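Local coordinates for putative cytoplasmic protein (Salmonella enterica subsp. enterica serovar Typhimurium, PDB 4IQN), which is of unknown function but belongs to the DUF5066 family and is probably a cytoplasmic protein, at residues Asn19-Pro24 with Ala60-Leu65; Leu66-Met71 with Tyr171-Gly176; Ser91-Ala96 with Asp111-Trp116; Arg121-Ile126 with Asp208-His213. All blocks are in the same frame, centred on the assembly; numbering follows the deposited sequence.

Contact 1. Residues Asn19-Pro24 with Ala60-Leu65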
# COMPACT_ATOMS: atom_id res chain seq x y z
N ASN A 19 -4.39 -19.31 -2.11
CA ASN A 19 -4.16 -18.71 -3.42
C ASN A 19 -5.10 -19.30 -4.47
O ASN A 19 -5.15 -20.50 -4.68
CB ASN A 19 -2.72 -18.91 -3.84
CG ASN A 19 -2.34 -18.15 -5.11
OD1 ASN A 19 -3.09 -17.36 -5.67
ND2 ASN A 19 -1.13 -18.39 -5.54
N ARG A 20 -5.85 -18.44 -5.14
CA ARG A 20 -6.82 -18.84 -6.13
C ARG A 20 -6.23 -18.80 -7.54
O ARG A 20 -6.88 -19.22 -8.50
CB ARG A 20 -8.06 -17.96 -6.01
CG ARG A 20 -8.86 -18.16 -4.72
CD ARG A 20 -9.65 -19.43 -4.77
NE ARG A 20 -10.46 -19.45 -5.98
CZ ARG A 20 -11.72 -19.01 -6.07
NH1 ARG A 20 -12.34 -18.50 -5.02
NH2 ARG A 20 -12.34 -19.08 -7.25
N ASN A 21 -5.01 -18.30 -7.67
CA ASN A 21 -4.34 -18.23 -8.95
C ASN A 21 -3.84 -19.59 -9.35
O ASN A 21 -3.02 -20.19 -8.67
CB ASN A 21 -3.12 -17.31 -8.90
CG ASN A 21 -2.39 -17.26 -10.21
OD1 ASN A 21 -2.97 -17.46 -11.27
ND2 ASN A 21 -1.11 -16.99 -10.15
N LYS A 22 -4.34 -20.06 -10.49
CA LYS A 22 -4.04 -21.39 -10.99
C LYS A 22 -2.69 -21.43 -11.73
O LYS A 22 -2.19 -22.51 -12.04
CB LYS A 22 -5.16 -21.85 -11.95
CG LYS A 22 -6.58 -21.77 -11.40
CD LYS A 22 -6.83 -22.75 -10.26
CE LYS A 22 -8.31 -23.06 -10.11
NZ LYS A 22 -8.89 -23.48 -11.41
N VAL A 23 -2.10 -20.26 -12.03
CA VAL A 23 -0.79 -20.23 -12.71
C VAL A 23 0.24 -19.42 -11.91
O VAL A 23 0.56 -18.26 -12.26
CB VAL A 23 -0.86 -19.69 -14.15
CG1 VAL A 23 0.45 -19.99 -14.86
CG2 VAL A 23 -1.97 -20.37 -14.95
N PRO A 24 0.78 -20.03 -10.83
CA PRO A 24 1.67 -19.26 -9.96
C PRO A 24 2.91 -18.86 -10.71
O PRO A 24 3.46 -19.67 -11.44
CB PRO A 24 1.98 -20.23 -8.79
CG PRO A 24 1.64 -21.58 -9.29
CD PRO A 24 0.56 -21.40 -10.32
N ALA A 60 8.37 -13.48 -4.44
CA ALA A 60 9.10 -14.73 -4.55
C ALA A 60 8.19 -15.95 -4.65
O ALA A 60 8.65 -17.02 -5.05
CB ALA A 60 10.07 -14.88 -3.39
N TYR A 61 6.92 -15.81 -4.31
CA TYR A 61 6.02 -16.95 -4.30
C TYR A 61 5.16 -16.94 -5.57
O TYR A 61 5.15 -17.91 -6.35
CB TYR A 61 5.18 -17.01 -3.00
CG TYR A 61 3.96 -17.87 -3.20
CD1 TYR A 61 4.10 -19.18 -3.62
CD2 TYR A 61 2.69 -17.36 -3.03
CE1 TYR A 61 3.00 -19.97 -3.88
CE2 TYR A 61 1.57 -18.14 -3.29
CZ TYR A 61 1.75 -19.45 -3.70
OH TYR A 61 0.68 -20.24 -3.96
N ASP A 62 4.49 -15.83 -5.83
CA ASP A 62 3.60 -15.73 -6.96
C ASP A 62 3.25 -14.27 -7.20
O ASP A 62 2.45 -13.68 -6.45
CB ASP A 62 2.35 -16.56 -6.67
CG ASP A 62 1.34 -16.54 -7.80
OD1 ASP A 62 1.62 -15.99 -8.91
OD2 ASP A 62 0.22 -17.08 -7.56
N ARG A 63 3.80 -13.71 -8.27
CA ARG A 63 3.57 -12.30 -8.57
C ARG A 63 2.12 -12.06 -8.98
O ARG A 63 1.70 -10.89 -9.06
CB ARG A 63 4.54 -11.81 -9.65
CG ARG A 63 4.09 -12.09 -11.04
CD ARG A 63 5.19 -11.80 -12.05
NE ARG A 63 6.26 -12.78 -11.98
CZ ARG A 63 7.34 -12.74 -12.75
NH1 ARG A 63 7.48 -11.76 -13.63
NH2 ARG A 63 8.27 -13.66 -12.65
N ASP A 64 1.38 -13.14 -9.23
CA ASP A 64 0.01 -13.07 -9.71
C ASP A 64 -1.00 -13.70 -8.70
O ASP A 64 -2.11 -14.09 -9.07
CB ASP A 64 -0.09 -13.78 -11.07
CG ASP A 64 0.65 -13.02 -12.18
OD1 ASP A 64 0.63 -11.76 -12.16
OD2 ASP A 64 1.22 -13.69 -13.10
N LEU A 65 -0.61 -13.76 -7.44
CA LEU A 65 -1.46 -14.38 -6.41
C LEU A 65 -2.81 -13.70 -6.31
O LEU A 65 -2.94 -12.52 -6.61
CB LEU A 65 -0.74 -14.42 -5.06
CG LEU A 65 -0.53 -13.09 -4.36
CD1 LEU A 65 -1.71 -12.80 -3.42
CD2 LEU A 65 0.76 -13.13 -3.56
O HOH W 1 -0.03 -16.00 -13.94

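Contact 2. Residues Leu66-Met71 with Tyr171-Gly176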
# COMPACT_ATOMS: atom_id res chain seq x y z
N LEU A 66 -3.80 -14.50 -5.94
CA LEU A 66 -5.17 -14.09 -5.74
C LEU A 66 -5.57 -14.56 -4.35
O LEU A 66 -5.37 -15.72 -4.01
CB LEU A 66 -6.09 -14.74 -6.80
CG LEU A 66 -5.94 -14.26 -8.25
CD1 LEU A 66 -6.76 -15.06 -9.25
CD2 LEU A 66 -6.34 -12.79 -8.31
N SER A 67 -6.11 -13.65 -3.53
CA SER A 67 -6.48 -13.98 -2.19
C SER A 67 -7.65 -14.94 -2.15
O SER A 67 -8.22 -15.30 -3.19
CB SER A 67 -6.88 -12.72 -1.42
OG SER A 67 -8.10 -12.20 -1.92
N ASN A 68 -8.00 -15.34 -0.93
CA ASN A 68 -9.26 -16.05 -0.66
C ASN A 68 -10.51 -15.33 -1.19
O ASN A 68 -11.56 -15.96 -1.34
CB ASN A 68 -9.43 -16.35 0.85
CG ASN A 68 -9.16 -15.15 1.75
OD1 ASN A 68 -8.09 -14.58 1.68
ND2 ASN A 68 -10.10 -14.80 2.61
N TYR A 69 -10.41 -14.03 -1.47
CA TYR A 69 -11.46 -13.27 -2.13
C TYR A 69 -11.46 -13.40 -3.66
O TYR A 69 -12.30 -12.80 -4.32
CB TYR A 69 -11.32 -11.78 -1.78
CG TYR A 69 -11.78 -11.43 -0.39
CD1 TYR A 69 -10.95 -11.62 0.71
CD2 TYR A 69 -13.05 -10.87 -0.18
CE1 TYR A 69 -11.36 -11.28 1.98
CE2 TYR A 69 -13.46 -10.52 1.09
CZ TYR A 69 -12.60 -10.73 2.15
OH TYR A 69 -12.98 -10.39 3.41
N ASN A 70 -10.54 -14.19 -4.20
CA ASN A 70 -10.33 -14.34 -5.62
C ASN A 70 -10.02 -13.01 -6.30
O ASN A 70 -10.50 -12.74 -7.39
CB ASN A 70 -11.53 -15.02 -6.28
CG ASN A 70 -11.19 -15.62 -7.60
OD1 ASN A 70 -10.04 -16.02 -7.85
ND2 ASN A 70 -12.19 -15.68 -8.48
N MSE A 71 -9.23 -12.18 -5.63
CA MSE A 71 -8.86 -10.85 -6.14
C MSE A 71 -7.39 -10.63 -5.87
O MSE A 71 -6.85 -11.15 -4.90
CB MSE A 71 -9.68 -9.76 -5.43
CG MSE A 71 -11.17 -10.05 -5.51
SE MSE A 71 -12.23 -8.65 -4.64
CE MSE A 71 -11.58 -7.10 -5.65
N TYR A 171 -2.99 -10.99 7.13
CA TYR A 171 -3.55 -11.91 8.12
C TYR A 171 -5.04 -11.64 8.26
O TYR A 171 -5.86 -12.59 8.39
CB TYR A 171 -2.85 -11.79 9.48
CG TYR A 171 -1.69 -12.75 9.66
CD1 TYR A 171 -1.90 -14.10 9.97
CD2 TYR A 171 -0.39 -12.32 9.51
CE1 TYR A 171 -0.84 -14.97 10.13
CE2 TYR A 171 0.68 -13.20 9.69
CZ TYR A 171 0.46 -14.52 9.99
OH TYR A 171 1.53 -15.41 10.16
N ASN A 172 -5.40 -10.37 8.26
CA ASN A 172 -6.81 -10.00 8.37
C ASN A 172 -7.60 -10.43 7.12
O ASN A 172 -8.67 -11.03 7.24
CB ASN A 172 -6.98 -8.53 8.72
CG ASN A 172 -6.72 -8.24 10.19
OD1 ASN A 172 -5.60 -7.98 10.64
ND2 ASN A 172 -7.76 -8.30 10.95
N ILE A 173 -7.05 -10.22 5.92
CA ILE A 173 -7.72 -10.66 4.69
C ILE A 173 -7.99 -12.16 4.73
O ILE A 173 -9.09 -12.61 4.46
CB ILE A 173 -6.91 -10.30 3.42
CG1 ILE A 173 -6.84 -8.79 3.21
CG2 ILE A 173 -7.41 -11.03 2.18
CD1 ILE A 173 -8.17 -8.12 2.98
N ILE A 174 -6.96 -12.91 5.11
CA ILE A 174 -7.01 -14.37 5.09
C ILE A 174 -7.86 -14.99 6.21
O ILE A 174 -8.28 -16.13 6.10
CB ILE A 174 -5.58 -14.91 5.18
CG1 ILE A 174 -4.88 -14.66 3.84
CG2 ILE A 174 -5.56 -16.37 5.56
CD1 ILE A 174 -3.40 -14.94 3.85
N SER A 175 -8.14 -14.22 7.26
CA SER A 175 -8.87 -14.73 8.44
C SER A 175 -10.28 -15.24 8.14
O SER A 175 -10.79 -16.09 8.85
CB SER A 175 -8.94 -13.68 9.58
OG SER A 175 -9.78 -12.59 9.23
N GLY A 176 -10.91 -14.72 7.09
CA GLY A 176 -12.28 -15.10 6.77
C GLY A 176 -12.40 -16.49 6.19
O GLY A 176 -13.50 -17.05 6.16

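Contact 3. Residues Ser91-Ala96 with Asp111-Trp116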
# COMPACT_ATOMS: atom_id res chain seq x y z
N SER A 91 0.81 7.87 -6.78
CA SER A 91 0.26 9.11 -6.23
C SER A 91 -1.25 8.94 -6.25
O SER A 91 -1.78 8.50 -7.24
CB SER A 91 0.68 10.33 -7.06
OG SER A 91 0.11 11.53 -6.53
N PRO A 92 -1.93 9.30 -5.15
CA PRO A 92 -3.32 9.00 -5.04
C PRO A 92 -4.29 10.02 -5.66
O PRO A 92 -5.41 10.17 -5.21
CB PRO A 92 -3.51 8.99 -3.53
CG PRO A 92 -2.65 10.14 -3.09
CD PRO A 92 -1.44 10.05 -3.98
N ASP A 93 -3.90 10.67 -6.73
CA ASP A 93 -4.76 11.71 -7.29
C ASP A 93 -6.11 11.15 -7.83
O ASP A 93 -7.14 11.80 -7.63
CB ASP A 93 -4.01 12.52 -8.32
CG ASP A 93 -2.78 13.18 -7.73
OD1 ASP A 93 -1.80 12.43 -7.74
OD2 ASP A 93 -2.81 14.39 -7.25
N GLU A 94 -6.09 9.97 -8.45
CA GLU A 94 -7.33 9.41 -9.02
C GLU A 94 -8.32 9.04 -7.93
O GLU A 94 -9.52 9.37 -8.01
CB GLU A 94 -7.07 8.21 -9.95
CG GLU A 94 -6.56 8.64 -11.34
CD GLU A 94 -6.20 7.48 -12.29
OE1 GLU A 94 -6.25 6.29 -11.88
OE2 GLU A 94 -5.86 7.77 -13.47
N GLU A 95 -7.80 8.39 -6.90
CA GLU A 95 -8.61 8.03 -5.73
C GLU A 95 -9.17 9.29 -5.08
O GLU A 95 -10.33 9.33 -4.72
CB GLU A 95 -7.76 7.25 -4.72
CG GLU A 95 -7.38 5.84 -5.19
CD GLU A 95 -6.12 5.74 -6.09
OE1 GLU A 95 -5.54 6.79 -6.49
OE2 GLU A 95 -5.73 4.56 -6.38
N ALA A 96 -8.35 10.34 -4.97
CA ALA A 96 -8.80 11.63 -4.41
C ALA A 96 -9.87 12.32 -5.23
O ALA A 96 -10.84 12.88 -4.69
CB ALA A 96 -7.60 12.57 -4.24
N ASP A 111 -6.75 18.33 -16.18
CA ASP A 111 -7.06 19.77 -16.08
C ASP A 111 -7.06 20.30 -14.64
O ASP A 111 -6.98 21.53 -14.43
CB ASP A 111 -8.42 20.09 -16.73
CG ASP A 111 -8.44 19.79 -18.23
OD1 ASP A 111 -7.38 19.55 -18.85
OD2 ASP A 111 -9.53 19.78 -18.80
N LEU A 112 -7.16 19.41 -13.66
CA LEU A 112 -7.25 19.86 -12.26
C LEU A 112 -6.07 19.42 -11.37
O LEU A 112 -6.08 19.66 -10.15
CB LEU A 112 -8.61 19.44 -11.69
CG LEU A 112 -9.77 20.30 -12.23
CD1 LEU A 112 -11.10 19.72 -11.81
CD2 LEU A 112 -9.69 21.76 -11.80
N MSE A 113 -5.03 18.85 -11.99
CA MSE A 113 -3.80 18.46 -11.30
C MSE A 113 -3.08 19.66 -10.75
O MSE A 113 -3.05 20.70 -11.42
CB MSE A 113 -2.94 17.54 -12.19
CG MSE A 113 -3.65 16.19 -12.31
SE MSE A 113 -3.48 15.04 -10.72
CE MSE A 113 -1.56 14.68 -10.84
N PRO A 114 -2.24 19.45 -9.74
CA PRO A 114 -2.38 18.46 -8.69
C PRO A 114 -3.66 18.40 -7.89
O PRO A 114 -4.14 19.44 -7.44
CB PRO A 114 -1.20 18.77 -7.77
CG PRO A 114 -1.06 20.25 -7.87
CD PRO A 114 -1.41 20.59 -9.29
N VAL A 115 -4.18 17.18 -7.73
CA VAL A 115 -5.39 17.00 -6.92
C VAL A 115 -5.02 16.88 -5.43
O VAL A 115 -5.58 17.59 -4.59
CB VAL A 115 -6.19 15.79 -7.40
CG1 VAL A 115 -7.38 15.53 -6.48
CG2 VAL A 115 -6.73 16.05 -8.79
N TRP A 116 -4.11 15.98 -5.13
CA TRP A 116 -3.58 15.79 -3.79
C TRP A 116 -2.36 16.64 -3.58
O TRP A 116 -1.78 17.14 -4.54
CB TRP A 116 -3.21 14.32 -3.60
CG TRP A 116 -3.26 13.82 -2.21
CD1 TRP A 116 -2.23 13.37 -1.47
CD2 TRP A 116 -4.45 13.68 -1.38
NE1 TRP A 116 -2.68 12.95 -0.24
CE2 TRP A 116 -4.04 13.15 -0.16
CE3 TRP A 116 -5.80 13.95 -1.58
CZ2 TRP A 116 -4.94 12.86 0.88
CZ3 TRP A 116 -6.68 13.70 -0.56
CH2 TRP A 116 -6.25 13.15 0.66
O HOH W 2 -0.33 15.59 -6.45

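Contact 4. Residues Arg121-Ile126 with Asp208-His213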
# COMPACT_ATOMS: atom_id res chain seq x y z
N ARG A 121 8.14 16.84 1.10
CA ARG A 121 8.38 15.88 2.16
C ARG A 121 7.58 14.58 2.03
O ARG A 121 7.90 13.61 2.73
CB ARG A 121 8.13 16.52 3.55
CG ARG A 121 9.03 17.74 3.77
CD ARG A 121 9.09 18.18 5.24
NE ARG A 121 9.84 19.41 5.35
CZ ARG A 121 9.81 20.27 6.37
NH1 ARG A 121 9.05 20.04 7.41
NH2 ARG A 121 10.53 21.37 6.34
N LEU A 122 6.57 14.53 1.17
CA LEU A 122 5.63 13.37 1.17
C LEU A 122 6.40 12.09 0.82
O LEU A 122 7.26 12.10 -0.07
CB LEU A 122 4.45 13.59 0.24
CG LEU A 122 3.38 14.59 0.70
CD1 LEU A 122 2.52 14.96 -0.51
CD2 LEU A 122 2.54 13.99 1.84
N PRO A 123 6.12 10.99 1.54
CA PRO A 123 6.79 9.74 1.25
C PRO A 123 6.19 9.07 0.04
O PRO A 123 5.05 9.34 -0.34
CB PRO A 123 6.50 8.89 2.49
CG PRO A 123 5.21 9.42 3.00
CD PRO A 123 5.24 10.88 2.72
N ALA A 124 6.95 8.16 -0.54
CA ALA A 124 6.44 7.31 -1.62
C ALA A 124 5.31 6.44 -1.16
O ALA A 124 5.21 6.18 0.02
CB ALA A 124 7.54 6.45 -2.20
N LEU A 125 4.50 5.97 -2.10
CA LEU A 125 3.41 5.02 -1.86
C LEU A 125 3.55 3.87 -2.81
O LEU A 125 3.91 4.05 -3.95
CB LEU A 125 2.03 5.66 -2.09
CG LEU A 125 1.73 6.91 -1.27
CD1 LEU A 125 0.46 7.61 -1.74
CD2 LEU A 125 1.62 6.52 0.19
N ILE A 126 3.23 2.67 -2.33
CA ILE A 126 3.03 1.51 -3.17
C ILE A 126 1.58 1.14 -3.05
O ILE A 126 1.09 0.88 -1.93
CB ILE A 126 3.93 0.32 -2.74
CG1 ILE A 126 5.42 0.62 -2.95
CG2 ILE A 126 3.56 -0.93 -3.52
CD1 ILE A 126 6.32 -0.53 -2.47
N ASP A 208 0.15 14.59 8.35
CA ASP A 208 -0.49 15.88 8.44
C ASP A 208 -0.48 16.60 7.08
O ASP A 208 -1.31 17.46 6.84
CB ASP A 208 0.20 16.70 9.53
CG ASP A 208 -0.49 17.99 9.82
OD1 ASP A 208 -1.65 17.98 10.29
OD2 ASP A 208 0.13 19.02 9.59
N LEU A 209 0.45 16.23 6.19
CA LEU A 209 0.50 16.79 4.83
C LEU A 209 -0.45 16.12 3.81
O LEU A 209 -0.64 16.63 2.70
CB LEU A 209 1.95 16.73 4.30
CG LEU A 209 2.99 17.41 5.19
CD1 LEU A 209 4.42 17.07 4.77
CD2 LEU A 209 2.76 18.91 5.23
N GLU A 210 -1.02 14.97 4.16
CA GLU A 210 -1.87 14.21 3.21
C GLU A 210 -3.28 14.80 3.14
O GLU A 210 -4.15 14.47 3.98
CB GLU A 210 -1.96 12.73 3.63
CG GLU A 210 -0.60 12.03 3.73
CD GLU A 210 0.05 11.68 2.40
OE1 GLU A 210 -0.50 12.05 1.31
OE2 GLU A 210 1.13 11.02 2.46
N ASP A 211 -3.52 15.64 2.17
CA ASP A 211 -4.84 16.26 1.96
C ASP A 211 -4.83 16.78 0.54
O ASP A 211 -3.77 16.78 -0.15
CB ASP A 211 -5.09 17.40 2.97
CG ASP A 211 -6.61 17.75 3.16
OD1 ASP A 211 -7.52 17.21 2.49
OD2 ASP A 211 -6.88 18.61 4.00
N TYR A 212 -5.99 17.20 0.10
CA TYR A 212 -6.20 17.86 -1.16
C TYR A 212 -5.32 19.07 -1.23
O TYR A 212 -5.05 19.76 -0.22
CB TYR A 212 -7.68 18.26 -1.31
CG TYR A 212 -8.56 17.06 -1.55
CD1 TYR A 212 -8.75 16.55 -2.84
CD2 TYR A 212 -9.21 16.44 -0.49
CE1 TYR A 212 -9.54 15.45 -3.06
CE2 TYR A 212 -10.01 15.33 -0.71
CZ TYR A 212 -10.17 14.84 -1.99
OH TYR A 212 -10.95 13.73 -2.22
N HIS A 213 -4.84 19.32 -2.42
CA HIS A 213 -4.01 20.51 -2.70
C HIS A 213 -4.85 21.77 -2.62
O HIS A 213 -5.99 21.80 -3.08
CB HIS A 213 -3.36 20.39 -4.08
CG HIS A 213 -2.10 21.18 -4.22
ND1 HIS A 213 -2.08 22.55 -4.25
CD2 HIS A 213 -0.81 20.79 -4.34
CE1 HIS A 213 -0.84 22.98 -4.39
NE2 HIS A 213 -0.05 21.92 -4.46

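Contact 1. Residues Asn19-Pro24 with Ala60-Leu65
Asn19 and Asn21 both point their amide nitrogens at the carboxylate of Asp62, and this trio is the tight heart of the contact. Asn19 ND2 reaches Asp62 OD2 at 2.8 Å, on the anti lone pair, while Asn21 ND2 comes to the same oxygen at 2.9 Å on its syn lone pair; both bonds are nearly straight. The second N-H of Asn19 ND2 runs at 175° to Tyr61 OH, 3.0 Å away and in the amide plane, although that plane stands 72° from the phenol ring. Each asparagine also folds back on its own chain: Asn19 OD1 receives Asn21 N at 2.9 Å and Asn21 OD1 receives Val23 N at 3.0 Å, two consecutive Asx turns. Asp62 OD1 makes a third with Asp64 N inside the type I turn Asp62-Leu65, and also takes the backbone N of Thr25. With CG anti to the backbone N (chi1 -180°), the Asp62 carboxylate extends into the loop that follows helix 8-18. The other side is looser. Pro24 only lies against the carboxylate, its CA 3.4 Å from Asp62 OD1, and exposed Asp64 is joined to Val23 O through a water, its OD2 also bonding Thr25 OG1. A buried carboxylate supplied with this many N-H donors, without a cation among those bonds, is probably stabilised as the anion, and it ties the two irregular loops together through side-chain amides.

Contact 2. Residues Leu66-Met71 with Tyr171-Gly176
The type I turn Ser67-Asn70 faces the last turn of helix 166-174, with the closest CA atoms, those of Asn68 and Ile174, 6.4 Å apart. Asn68 makes the polar link: its ND2 donates to Ile173 O at 3.0 Å and 164°, the acceptor lying in the amide plane while the nitrogen is tilted 33° from the carbonyl plane. Its CG sits between the backbone N and the carbonyl carbon (chi1 48°), which carries the amide across to the helix. The amide oxygen, OD1, rests 3.6 Å from Ile173 CG2 and equally near Ile174 CA, beside aliphatic carbon. Near the end of an alpha-helix the carbonyls run out of backbone donors further along, and here the side-chain amide of a loop asparagine takes that place at Ile173 O, while Ser175 OG folds back onto Asn172 O at 2.8 Å. On the loop side, Ser67 OG accepts Tyr69 N at 3.0 Å in an ST turn, and Ser67 N pairs with Met71 O, so the turn is braced from within. Tyr69 brings its ring edge to the same carbonyl: CE1 is 3.6 Å from Ile173 O, close to the ring plane, and CD1 packs against Ile173 CG2 at 3.9 Å. That methyl also meets Ser67 CB, so the Ile173 branch fits among three successive loop residues. The CB of Ile174 points away from the turn, and its side chain packs on Val15 of helix 8-18.

Contact 3. Residues Ser91-Ala96 with Asp111-Trp116
Asp93, in the first turn of helix 93-99, holds the loop of Val115 and Trp116 by hydrogen bonds accepted at one carboxylate oxygen. Asp93 OD2 accepts Trp116 N at 3.0 Å along an almost straight line (171°), met on the anti side and 34° out of the carboxylate plane; Val115 N adds a weak bond at 3.1 Å. A water donates to the same oxygen and to Trp116 O, so it closes a small ring between the carboxylate and the tryptophan backbone. The CH-pi contact belongs to Pro92, the N-cap residue: its CG stands over one face of the indole, 3.9 Å from the centroid of the five-membered ring. Trp116 is swung there with CG roughly opposite the backbone N (chi1 -153°), and its NE1 is bonded to Glu210, outside this pair of segments, which helps fix the rotation of the ring. Apolar contacts come from Ala96: its CB, one helical turn beyond Pro92, meets Trp116 CE3 at 3.5 Å and Val115 CG1 at 3.7 Å. A van der Waals contact is made by selenomethionine Met113, whose chain, bent twice, crosses Asp93 at about a right angle and brings SE to 3.5 Å from Asp93 CB, with its methyl beside the carboxylate carbon. The indole also packs on Met154 of strand 151-155, placing the helix start and the loop against the four-stranded sheet. The backbone N-H groups of buried Val115 and Trp116, the first only weakly, thus converge on a carboxylate at the helix N-terminus, where the helix dipole would probably favour its negative charge.

Contact 4. Residues Arg121-Ile126 with Asp208-His213
Glu210 OE2 is gripped by two groups outside the pair of segments, in a salt bridge from Arg41 NH2 and a hydrogen bond with Tyr139 OH, while Leu122 lies against the same carboxylate from the loop leading into strand 124-128. Leu122 CD2 sits over a face of the carboxylate, 3.3 Å from Glu210 OE2 and 3.4 Å from Glu210 CD. The other oxygen, OE1, bonds Trp116 NE1. Glu210 bends at chi2 (-74°), which turns its carboxylate from the loop after helix 190-207 toward Leu122 and Pro123, just before strand 124-128. The apolar half of the contact lies at Leu209: its CB packs at 3.7 Å on Leu122 CD2, the same methyl that meets the carboxylate, and its CD1 meets Arg121 CB at 3.9 Å, near the exposed margin. Pro123 CD is a looser neighbour, 4.1 Å from Glu210 OE2. No hydrogen bond crosses between the two segments, yet Arg41 NH2 also bonds Pro123 O and so touches both. A buried glutamate matched by an arginine, a phenol and an indole N-H probably keeps its charge, and its polar atoms are paired with residues from other parts of the fold.

The four contacts form two touching pairs. Contacts 1 and 2, with centres 13 Å apart, share the loop of residues 60-71: Asn19 OD1 and Arg20 N bond the backbone of Leu66. Contacts 3 and 4, with centres 11 Å apart, are joined by the Trp116 indole and Glu210 and by Ala96 O to Tyr212 OH; contact 4 lies across the chain's centre from contacts 1 and 2. Contact 1 is the most exposed and rests on asparagine amides and a water, whereas contacts 2 to 4 are buried. Contacts 1 and 3 each centre on an aspartate, contact 2 on a helix-end carbonyl, and contact 4 on apolar packing beside a glutamate bonded outside its segments.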